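PDB 3LMW: iota-carrageenase from Alteromonas, which hydrolyses the beta-1,4 linkages within iota-carrageenan, a sulfated galactan of red algal cell walls, with inversion of anomeric configuration. Local coordinates for residues F149-N154 with E181-N186; S278-V283 with V328-A333. One frame throughout, in Å; residues are numbered along the deposited sequence.

Interaction 1 (F149-N154 with E181-N186). With NI (nickel (II) ion), chain E.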
ATOM      1  N   PHE A 149      -8.986  12.968   6.372  1.00 14.07           N
ATOM      2  CA  PHE A 149      -8.281  13.895   5.465  1.00 12.48           C
ATOM      3  C   PHE A 149      -8.150  13.454   4.030  1.00 11.35           C
ATOM      4  O   PHE A 149      -8.421  12.333   3.680  1.00 10.90           O
ATOM      5  CB  PHE A 149      -6.891  14.314   6.019  1.00 13.72           C
ATOM      6  CG  PHE A 149      -5.987  13.153   6.387  1.00 14.19           C
ATOM      7  CD1 PHE A 149      -6.112  12.517   7.629  1.00 13.99           C
ATOM      8  CD2 PHE A 149      -5.023  12.696   5.489  1.00 13.11           C
ATOM      9  CE1 PHE A 149      -5.278  11.425   7.976  1.00 17.07           C
ATOM     10  CE2 PHE A 149      -4.172  11.618   5.821  1.00 16.51           C
ATOM     11  CZ  PHE A 149      -4.296  10.974   7.056  1.00 16.75           C
ATOM     12  N   THR A 150      -7.705  14.377   3.199  1.00 11.47           N
ATOM     13  CA  THR A 150      -7.384  14.117   1.817  1.00 11.07           C
ATOM     14  C   THR A 150      -5.874  14.219   1.697  1.00 10.71           C
ATOM     15  O   THR A 150      -5.263  15.089   2.338  1.00 11.37           O
ATOM     16  CB  THR A 150      -8.040  15.158   0.931  1.00 11.09           C
ATOM     17  OG1 THR A 150      -9.453  15.040   1.072  1.00 13.20           O
ATOM     18  CG2 THR A 150      -7.729  14.928  -0.537  1.00 11.65           C
ATOM     19  N   ILE A 151      -5.278  13.298   0.932  1.00 10.13           N
ATOM     20  CA  ILE A 151      -3.887  13.413   0.468  1.00  9.29           C
ATOM     21  C   ILE A 151      -3.881  13.767  -1.014  1.00  9.89           C
ATOM     22  O   ILE A 151      -4.354  12.993  -1.886  1.00  9.42           O
ATOM     23  CB  ILE A 151      -3.074  12.120   0.702  1.00  9.07           C
ATOM     24  CG1 ILE A 151      -3.013  11.797   2.210  1.00  7.71           C
ATOM     25  CG2 ILE A 151      -1.659  12.234   0.073  1.00  6.35           C
ATOM     26  CD1 ILE A 151      -2.691  10.288   2.512  1.00  6.32           C
ATOM     27  N   ASP A 152      -3.364  14.954  -1.295  1.00 10.46           N
ATOM     28  CA  ASP A 152      -3.160  15.389  -2.657  1.00 11.42           C
ATOM     29  C   ASP A 152      -1.765  14.969  -3.080  1.00 12.68           C
ATOM     30  O   ASP A 152      -0.776  15.624  -2.747  1.00 13.21           O
ATOM     31  CB  ASP A 152      -3.308  16.884  -2.716  1.00 11.50           C
ATOM     32  CG  ASP A 152      -4.611  17.299  -3.284  1.00 12.72           C
ATOM     33  OD1 ASP A 152      -5.505  16.411  -3.445  1.00 13.95           O
ATOM     34  OD2 ASP A 152      -4.740  18.510  -3.564  1.00 11.62           O
ATOM     35  N   ASP A 153      -1.679  13.826  -3.749  1.00 13.29           N
ATOM     36  CA  ASP A 153      -0.403  13.255  -4.090  1.00 13.66           C
ATOM     37  C   ASP A 153       0.072  13.799  -5.451  1.00 13.89           C
ATOM     38  O   ASP A 153      -0.658  14.465  -6.162  1.00 12.99           O
ATOM     39  CB  ASP A 153      -0.552  11.733  -4.138  1.00 13.59           C
ATOM     40  CG  ASP A 153       0.798  10.977  -4.053  1.00 15.65           C
ATOM     41  OD1 ASP A 153       1.885  11.550  -4.316  1.00 14.98           O
ATOM     42  OD2 ASP A 153       0.761   9.775  -3.710  1.00 17.38           O
ATOM     43  N   ASN A 154       1.310  13.480  -5.798  1.00 15.45           N
ATOM     44  CA  ASN A 154       1.893  13.788  -7.092  1.00 16.50           C
ATOM     45  C   ASN A 154       2.634  12.555  -7.607  1.00 17.31           C
ATOM     46  O   ASN A 154       3.773  12.624  -8.055  1.00 17.73           O
ATOM     47  CB  ASN A 154       2.850  14.958  -6.948  1.00 16.33           C
ATOM     48  CG  ASN A 154       3.295  15.506  -8.285  1.00 17.70           C
ATOM     49  OD1 ASN A 154       2.647  15.285  -9.314  1.00 15.93           O
ATOM     50  ND2 ASN A 154       4.425  16.205  -8.280  1.00 16.83           N
ATOM     51  N   GLU A 181      -9.134   5.327   8.770  1.00 12.69           N
ATOM     52  CA  GLU A 181     -10.469   5.523   8.167  1.00 13.33           C
ATOM     53  C   GLU A 181     -10.639   6.929   7.565  1.00 13.55           C
ATOM     54  O   GLU A 181      -9.909   7.837   7.918  1.00 13.14           O
ATOM     55  CB  GLU A 181     -11.564   5.324   9.230  1.00 12.76           C
ATOM     56  CG  GLU A 181     -11.546   6.414  10.283  1.00 15.43           C
ATOM     57  CD  GLU A 181     -12.632   6.327  11.359  1.00 21.90           C
ATOM     58  OE1 GLU A 181     -13.636   5.580  11.201  1.00 23.30           O
ATOM     59  OE2 GLU A 181     -12.461   7.041  12.394  1.00 25.10           O
ATOM     60  N   ARG A 182     -11.637   7.111   6.703  1.00 13.54           N
ATOM     61  CA  ARG A 182     -11.948   8.414   6.112  1.00 13.82           C
ATOM     62  C   ARG A 182     -10.708   9.130   5.566  1.00 13.21           C
ATOM     63  O   ARG A 182     -10.354  10.270   5.966  1.00 12.80           O
ATOM     64  CB  ARG A 182     -12.722   9.314   7.073  1.00 14.32           C
ATOM     65  CG  ARG A 182     -13.637   8.609   8.101  1.00 20.57           C
ATOM     66  CD  ARG A 182     -15.105   9.134   8.064  1.00 29.65           C
ATOM     67  NE  ARG A 182     -15.212  10.478   7.463  1.00 35.40           N
ATOM     68  CZ  ARG A 182     -15.172  11.628   8.152  1.00 39.62           C
ATOM     69  NH1 ARG A 182     -15.038  11.632   9.491  1.00 40.20           N
ATOM     70  NH2 ARG A 182     -15.272  12.785   7.500  1.00 39.33           N
ATOM     71  N   ILE A 183     -10.028   8.439   4.663  1.00 12.28           N
ATOM     72  CA  ILE A 183      -8.946   9.059   3.932  1.00 11.62           C
ATOM     73  C   ILE A 183      -9.182   8.849   2.443  1.00 11.34           C
ATOM     74  O   ILE A 183      -9.536   7.744   1.998  1.00 11.56           O
ATOM     75  CB  ILE A 183      -7.564   8.527   4.354  1.00 11.98           C
ATOM     76  CG1 ILE A 183      -7.396   8.634   5.877  1.00 10.76           C
ATOM     77  CG2 ILE A 183      -6.427   9.304   3.598  1.00 11.83           C
ATOM     78  CD1 ILE A 183      -6.514   7.555   6.473  1.00 13.72           C
ATOM     79  N   LYS A 184      -9.028   9.939   1.702  1.00 11.07           N
ATOM     80  CA  LYS A 184      -9.033   9.960   0.245  1.00 10.32           C
ATOM     81  C   LYS A 184      -7.635  10.342  -0.161  1.00 10.65           C
ATOM     82  O   LYS A 184      -7.044  11.266   0.428  1.00  9.96           O
ATOM     83  CB  LYS A 184      -9.951  11.048  -0.279  1.00  9.80           C
ATOM     84  CG  LYS A 184      -9.847  11.273  -1.766  1.00  8.73           C
ATOM     85  CD  LYS A 184     -10.456  10.119  -2.523  1.00  9.77           C
ATOM     86  CE  LYS A 184     -10.136  10.158  -4.021  1.00  8.61           C
ATOM     87  NZ  LYS A 184     -10.956  11.030  -4.943  1.00 12.54           N
ATOM     88  N   GLN A 185      -7.134   9.634  -1.175  1.00 10.82           N
ATOM     89  CA  GLN A 185      -5.886   9.974  -1.836  1.00 11.20           C
ATOM     90  C   GLN A 185      -6.160  10.307  -3.287  1.00 10.82           C
ATOM     91  O   GLN A 185      -6.850   9.547  -3.972  1.00 10.61           O
ATOM     92  CB  GLN A 185      -4.873   8.828  -1.747  1.00 10.75           C
ATOM     93  CG  GLN A 185      -3.500   9.188  -2.336  1.00 12.24           C
ATOM     94  CD  GLN A 185      -2.350   8.297  -1.786  1.00 17.51           C
ATOM     95  OE1 GLN A 185      -2.459   7.687  -0.700  1.00 19.96           O
ATOM     96  NE2 GLN A 185      -1.262   8.209  -2.540  1.00 15.97           N
ATOM     97  N   ASN A 186      -5.588  11.419  -3.756  1.00 10.91           N
ATOM     98  CA  ASN A 186      -5.620  11.782  -5.178  1.00 11.08           C
ATOM     99  C   ASN A 186      -4.268  11.619  -5.848  1.00 11.28           C
ATOM    100  O   ASN A 186      -3.255  11.851  -5.221  1.00 12.77           O
ATOM    101  CB  ASN A 186      -6.045  13.238  -5.349  1.00 11.04           C
ATOM    102  CG  ASN A 186      -7.482  13.475  -4.981  1.00 11.18           C
ATOM    103  OD1 ASN A 186      -7.774  14.349  -4.147  1.00 12.07           O
ATOM    104  ND2 ASN A 186      -8.402  12.707  -5.603  1.00  6.81           N
TER
HETATM  105 NI    NI E   1      -6.599  19.059  -4.343  1.00 23.64          NI
HETATM  106  O   HOH W   1      -6.642  21.440  -4.867  1.00 22.97           O
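Phe149 to Asp152 pair in register with Ile183 to Asn186 as parallel strands on successive coils of the beta-helix; their axes come within 4.6 Å at an angle of 15°.

In the backbone ladder Phe149 and Ile151 each bond to the residues on either side of their partner, as parallel strands do: Phe149 N to Arg182 O and Phe149 O to Lys184 N, then Ile151 N to Lys184 O and Ile151 O to Asn186 N at 2.7 Å. Past the strand end, Asp153 N still reaches Asn186 O, tilted 28° from the carbonyl plane.

On one face, Phe149 CG sits between its backbone N and carbonyl carbon (chi1 54°), which lays the ring alongside Ile183: Ile183 CG1 stands over one ring face, 4.2 Å from the centroid, a CH-pi contact. Ile151 CD1 meets Ile183 CG2 at 4.0 Å. Gln185 closes this face, its OE1 bonded to Ser160 and its NE2 2.8 Å from Asp153 OD2.

On the other face Asp152 and Asn186 lie side by side. His470 and His472 share the nickel with Asp152, whose OD2 also accepts a hydrogen bond from Lys126. Asp152 OD2 binds the nickel at 2.1 Å, and a water lies 2.4 Å from the metal.

Interaction 2 (S278-V283 with V328-A333); sequences SDSGFV and VTQKDA
The backbones of 278-283 and 328-333 come together at one point, where Val328 N donates to Val283 O (2.9 Å, N-H...O 164°). The contact joins the loop that follows strand 276-278 of the beta-helix to the chain leading into helix 332-342. Val283 and Val328 have the nearest CA atoms across it, 5.7 Å apart, and Gln330 forms the centre of an inverse gamma turn just before Lys331, the N-cap residue.

Close to the backbone bond, the two valines meet across their branches. Val283 CG2 is the branch that reaches over, and it meets both CB and CG2 of Val328, each at 3.3 Å. Leu335, on the helix, touches both valines and Gln330, so the start of the helix packs against the junction.

The second connection is made by a side chain. Gln330 bends at chi2 (-68°), turning its amide back toward the loop, where NE2 donates to Gly281 O at 3.2 Å. The donor lies in the carbonyl plane, whereas the acceptor is tilted out of the amide plane of Gln330. The amide oxygen, Gln330 OE1, lies 3.9 Å from Phe282 CB. NE2 also bonds to Glu414 OE1, so this amide nitrogen links the loop to a third part of the chain. Farther along the loop, Phe282 makes a cation-pi contact with Arg327.

Gly281 O is held by two donors. Besides Gln330 NE2, Ser280 OG reaches forward to the next peptide and donates to a lone pair of Gly281 O at 2.9 Å, with a C=O...OG angle of 127°.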
ATOM      1  N   SER A 278      -5.863 -10.876  -6.372  1.00 15.00           N
ATOM      2  CA  SER A 278      -5.020 -11.870  -5.638  1.00 17.32           C
ATOM      3  C   SER A 278      -3.753 -12.319  -6.384  1.00 17.50           C
ATOM      4  O   SER A 278      -3.819 -12.765  -7.536  1.00 17.82           O
ATOM      5  CB  SER A 278      -5.810 -13.145  -5.358  1.00 17.73           C
ATOM      6  OG  SER A 278      -6.852 -12.886  -4.436  1.00 21.41           O
ATOM      7  N   ASP A 279      -2.596 -12.234  -5.743  1.00 17.64           N
ATOM      8  CA  ASP A 279      -1.447 -12.898  -6.340  1.00 17.71           C
ATOM      9  C   ASP A 279      -1.035 -14.108  -5.534  1.00 17.75           C
ATOM     10  O   ASP A 279      -1.160 -14.157  -4.310  1.00 17.48           O
ATOM     11  CB  ASP A 279      -0.270 -11.942  -6.504  1.00 17.95           C
ATOM     12  CG  ASP A 279      -0.645 -10.634  -7.194  1.00 19.19           C
ATOM     13  OD1 ASP A 279      -1.691 -10.539  -7.892  1.00 18.97           O
ATOM     14  OD2 ASP A 279       0.135  -9.682  -7.014  1.00 22.25           O
ATOM     15  N   SER A 280      -0.516 -15.094  -6.230  1.00 18.61           N
ATOM     16  CA  SER A 280       0.166 -16.199  -5.557  1.00 19.53           C
ATOM     17  C   SER A 280       1.382 -15.747  -4.745  1.00 18.77           C
ATOM     18  O   SER A 280       1.993 -14.720  -5.048  1.00 18.54           O
ATOM     19  CB  SER A 280       0.617 -17.236  -6.575  1.00 19.66           C
ATOM     20  OG  SER A 280       1.164 -18.352  -5.880  1.00 24.45           O
ATOM     21  N   GLY A 281       1.721 -16.517  -3.711  1.00 19.13           N
ATOM     22  CA  GLY A 281       3.018 -16.388  -3.018  1.00 18.56           C
ATOM     23  C   GLY A 281       4.105 -17.023  -3.882  1.00 18.92           C
ATOM     24  O   GLY A 281       3.815 -17.706  -4.896  1.00 18.20           O
ATOM     25  N   PHE A 282       5.356 -16.786  -3.492  1.00 19.43           N
ATOM     26  CA  PHE A 282       6.516 -17.245  -4.225  1.00 20.63           C
ATOM     27  C   PHE A 282       7.720 -17.095  -3.339  1.00 22.36           C
ATOM     28  O   PHE A 282       7.679 -16.308  -2.388  1.00 22.81           O
ATOM     29  CB  PHE A 282       6.706 -16.474  -5.556  1.00 20.56           C
ATOM     30  CG  PHE A 282       6.983 -14.988  -5.399  1.00 20.06           C
ATOM     31  CD1 PHE A 282       8.267 -14.520  -5.131  1.00 21.54           C
ATOM     32  CD2 PHE A 282       5.961 -14.053  -5.562  1.00 20.58           C
ATOM     33  CE1 PHE A 282       8.532 -13.128  -4.991  1.00 22.12           C
ATOM     34  CE2 PHE A 282       6.213 -12.654  -5.435  1.00 20.49           C
ATOM     35  CZ  PHE A 282       7.501 -12.201  -5.155  1.00 19.97           C
ATOM     36  N   VAL A 283       8.796 -17.828  -3.669  1.00 24.55           N
ATOM     37  CA  VAL A 283      10.073 -17.796  -2.918  1.00 26.27           C
ATOM     38  C   VAL A 283      11.227 -17.195  -3.717  1.00 27.44           C
ATOM     39  O   VAL A 283      11.413 -17.509  -4.903  1.00 27.37           O
ATOM     40  CB  VAL A 283      10.548 -19.215  -2.482  1.00 26.33           C
ATOM     41  CG1 VAL A 283       9.830 -19.666  -1.276  1.00 26.87           C
ATOM     42  CG2 VAL A 283      10.308 -20.196  -3.561  1.00 26.18           C
ATOM     43  N   VAL A 328      12.399 -18.981  -7.190  1.00 29.71           N
ATOM     44  CA  VAL A 328      12.251 -20.385  -7.489  1.00 29.44           C
ATOM     45  C   VAL A 328      11.133 -20.497  -8.505  1.00 29.47           C
ATOM     46  O   VAL A 328      10.118 -19.853  -8.368  1.00 30.04           O
ATOM     47  CB  VAL A 328      11.935 -21.209  -6.221  1.00 29.82           C
ATOM     48  CG1 VAL A 328      11.696 -22.715  -6.537  1.00 28.21           C
ATOM     49  CG2 VAL A 328      13.068 -21.043  -5.214  1.00 29.40           C
ATOM     50  N   THR A 329      11.332 -21.279  -9.551  1.00 29.63           N
ATOM     51  CA  THR A 329      10.283 -21.523 -10.516  1.00 30.15           C
ATOM     52  C   THR A 329       9.007 -22.024  -9.842  1.00 31.01           C
ATOM     53  O   THR A 329       9.080 -22.731  -8.841  1.00 32.00           O
ATOM     54  CB  THR A 329      10.762 -22.556 -11.487  1.00 30.16           C
ATOM     55  OG1 THR A 329      11.986 -22.091 -12.045  1.00 29.43           O
ATOM     56  CG2 THR A 329       9.744 -22.806 -12.596  1.00 29.85           C
ATOM     57  N   GLN A 330       7.847 -21.669 -10.398  1.00 31.38           N
ATOM     58  CA  GLN A 330       6.548 -22.073  -9.845  1.00 31.43           C
ATOM     59  C   GLN A 330       6.138 -23.461 -10.296  1.00 31.29           C
ATOM     60  O   GLN A 330       5.202 -23.612 -11.073  1.00 31.97           O
ATOM     61  CB  GLN A 330       5.460 -21.074 -10.278  1.00 31.97           C
ATOM     62  CG  GLN A 330       5.603 -19.657  -9.690  1.00 33.33           C
ATOM     63  CD  GLN A 330       5.374 -19.588  -8.161  1.00 34.56           C
ATOM     64  OE1 GLN A 330       6.255 -19.933  -7.359  1.00 31.33           O
ATOM     65  NE2 GLN A 330       4.189 -19.106  -7.765  1.00 35.00           N
ATOM     66  N   LYS A 331       6.843 -24.474  -9.827  1.00 31.26           N
ATOM     67  CA  LYS A 331       6.559 -25.852 -10.202  1.00 31.01           C
ATOM     68  C   LYS A 331       6.600 -26.616  -8.895  1.00 30.28           C
ATOM     69  O   LYS A 331       7.508 -26.411  -8.092  1.00 29.67           O
ATOM     70  CB  LYS A 331       7.615 -26.349 -11.182  1.00 31.42           C
ATOM     71  CG  LYS A 331       7.126 -27.284 -12.284  1.00 35.07           C
ATOM     72  CD  LYS A 331       8.329 -27.782 -13.159  1.00 38.58           C
ATOM     73  CE  LYS A 331       8.543 -29.327 -13.175  1.00 39.86           C
ATOM     74  NZ  LYS A 331       7.873 -30.051 -14.342  1.00 37.11           N
ATOM     75  N   ASP A 332       5.596 -27.455  -8.643  1.00 30.26           N
ATOM     76  CA  ASP A 332       5.517 -28.165  -7.342  1.00 30.17           C
ATOM     77  C   ASP A 332       6.831 -28.883  -7.009  1.00 30.28           C
ATOM     78  O   ASP A 332       7.357 -28.745  -5.900  1.00 30.71           O
ATOM     79  CB  ASP A 332       4.351 -29.150  -7.320  1.00 30.40           C
ATOM     80  CG  ASP A 332       3.007 -28.471  -7.423  1.00 29.33           C
ATOM     81  OD1 ASP A 332       2.896 -27.310  -6.969  1.00 31.14           O
ATOM     82  OD2 ASP A 332       2.058 -29.107  -7.932  1.00 26.46           O
ATOM     83  N   ALA A 333       7.376 -29.609  -7.982  1.00 29.70           N
ATOM     84  CA  ALA A 333       8.684 -30.238  -7.811  1.00 30.43           C
ATOM     85  C   ALA A 333       9.753 -29.276  -7.235  1.00 30.03           C
ATOM     86  O   ALA A 333      10.211 -29.469  -6.104  1.00 30.84           O
ATOM     87  CB  ALA A 333       9.152 -30.897  -9.116  1.00 30.42           C
TER

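How the interactions relate
Interaction 1 closes before interaction 2 opens along the chain, so the two are in series. Their centres are 34 Å apart, on opposite sides of the chain's centre, and their nearest atoms remain about 18 Å apart. Interaction 1 joins strands 144-152 and 178-186, neighbours in the stacked parallel strands of the beta-helix, and supplies Asp152 to the nickel site. Interaction 2 lies farther out, in the loop between strands 276-278 and 284-286. Repeated strand pairing thus builds the solenoid at 149-154 with 181-186, whereas interaction 2 brings the approach to helix 332-342 against a loop of the beta-helix through irregular contacts.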